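Side-chain contact in glial cell-derived neurotrophic factor (Rattus norvegicus, PDB 1AGQ), which probably acts as a secreted neurotrophic growth factor, a cystine-knot dimer of the transforming growth factor beta superfamily that signals to neurons through cell-surface receptors: residues H48-V51 with T52-G55. Numbering follows the deposited sequence.
Sequences HLNV and TDLG
With chi1 at -76°, Asp53 swings its carboxylate beside its own backbone N and back over the end of strand 43-50, where OD2 takes the backbone N-H of Asn50. That bond, 2.8 Å from Asn50 N to Asp53 OD2, is nearly straight at 170°, yet the N-H comes in from above the carboxylate plane rather than within it. The same two residues are tied in the other sense too, Asp53 N donating to Asn50 O over 2.6 Å. A backbone bond and a side-chain-to-backbone bond thus join one pair of residues at the start of the short 3-10 turn. One step on, Leu54 N reaches Val51 O at 3.2 Å, a second turn bond that keeps the chain curling out of the strand.

Asn50 takes a similar first torsion, which brings its amide across the carboxylate at a slant, the two planes 40° apart. Asn50 OD1 stands 3.4 Å from Asp53 OD2, but both are acceptors, so they are neighbours and not a bonded pair. On the apolar side of the turn, Leu49 CD1 meets Leu54 CD2 at 3.6 Å, while Val51 CG1 makes a looser approach to Leu54 CD1 at 4.2 Å.

Leu49 and Val51 also bond through their backbones to Leu64 of strand 63-70 and Glu62 just before it. The turn thus leaves the end of one strand of this antiparallel pair in the cystine-knot fold. Leu49 and Leu54 carry it into the dimer contact, packing on Leu87 and Ile83 of the second subunit, and Leu54 O accepts a hydrogen bond from Asn86 of the second subunit. The one N-H directed at OD2 would probably favour a charged Asp53, while Asn50 OD1 beside it would partly oppose this.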
loop_
_atom_site.group_PDB
_atom_site.type_symbol
_atom_site.label_atom_id
_atom_site.label_comp_id
_atom_site.label_asym_id
_atom_site.label_seq_id
_atom_site.Cartn_x
_atom_site.Cartn_y
_atom_site.Cartn_z
ATOM N N HIS B 48 0.154 -16.880 -9.929
ATOM C CA HIS B 48 1.112 -17.857 -10.426
ATOM C C HIS B 48 0.567 -18.354 -11.754
ATOM O O HIS B 48 -0.570 -18.813 -11.822
ATOM C CB HIS B 48 1.256 -19.030 -9.461
ATOM C CG HIS B 48 2.117 -20.131 -10.002
ATOM N ND1 HIS B 48 1.773 -21.460 -9.921
ATOM C CD2 HIS B 48 3.287 -20.081 -10.686
ATOM C CE1 HIS B 48 2.693 -22.186 -10.532
ATOM N NE2 HIS B 48 3.621 -21.377 -11.004
ATOM N N LEU B 49 1.368 -18.247 -12.809
ATOM C CA LEU B 49 0.944 -18.661 -14.137
ATOM C C LEU B 49 2.017 -19.475 -14.838
ATOM O O LEU B 49 3.166 -19.505 -14.426
ATOM C CB LEU B 49 0.640 -17.439 -15.009
ATOM C CG LEU B 49 -0.420 -16.394 -14.617
ATOM C CD1 LEU B 49 -0.252 -15.171 -15.492
ATOM C CD2 LEU B 49 -1.808 -16.968 -14.774
ATOM N N ASN B 50 1.618 -20.145 -15.911
ATOM C CA ASN B 50 2.564 -20.891 -16.721
ATOM C C ASN B 50 2.891 -19.874 -17.793
ATOM O O ASN B 50 2.019 -19.138 -18.226
ATOM C CB ASN B 50 1.894 -22.100 -17.372
ATOM C CG ASN B 50 1.426 -23.111 -16.358
ATOM O OD1 ASN B 50 0.256 -23.530 -16.399
ATOM N ND2 ASN B 50 2.289 -23.509 -15.459
ATOM N N VAL B 51 4.136 -19.818 -18.231
ATOM C CA VAL B 51 4.462 -18.879 -19.282
ATOM C C VAL B 51 3.542 -19.121 -20.485
ATOM O O VAL B 51 3.275 -18.211 -21.258
ATOM C CB VAL B 51 5.928 -19.012 -19.679
ATOM C CG1 VAL B 51 6.202 -18.250 -20.976
ATOM C CG2 VAL B 51 6.783 -18.471 -18.547
ATOM N N THR B 52 3.046 -20.346 -20.637
ATOM C CA THR B 52 2.138 -20.622 -21.744
ATOM C C THR B 52 0.767 -19.963 -21.496
ATOM O O THR B 52 -0.009 -19.774 -22.425
ATOM C CB THR B 52 1.986 -22.159 -21.981
ATOM O OG1 THR B 52 1.614 -22.822 -20.761
ATOM C CG2 THR B 52 3.305 -22.738 -22.454
ATOM N N ASP B 53 0.477 -19.595 -20.247
ATOM C CA ASP B 53 -0.791 -18.930 -19.902
ATOM C C ASP B 53 -0.803 -17.475 -20.404
ATOM O O ASP B 53 -1.863 -16.860 -20.513
ATOM C CB ASP B 53 -1.006 -18.871 -18.376
ATOM C CG ASP B 53 -1.422 -20.197 -17.765
ATOM O OD1 ASP B 53 -2.111 -20.998 -18.433
ATOM O OD2 ASP B 53 -1.058 -20.431 -16.589
ATOM N N LEU B 54 0.376 -16.921 -20.692
ATOM C CA LEU B 54 0.487 -15.531 -21.127
ATOM C C LEU B 54 0.040 -15.221 -22.545
ATOM O O LEU B 54 -0.059 -14.048 -22.924
ATOM C CB LEU B 54 1.918 -15.046 -20.945
ATOM C CG LEU B 54 2.589 -15.378 -19.611
ATOM C CD1 LEU B 54 4.024 -14.869 -19.647
ATOM C CD2 LEU B 54 1.817 -14.761 -18.445
ATOM N N GLY B 55 -0.209 -16.260 -23.332
ATOM C CA GLY B 55 -0.650 -16.063 -24.700
ATOM C C GLY B 55 0.385 -15.420 -25.598
ATOM O O GLY B 55 0.039 -14.828 -26.622
#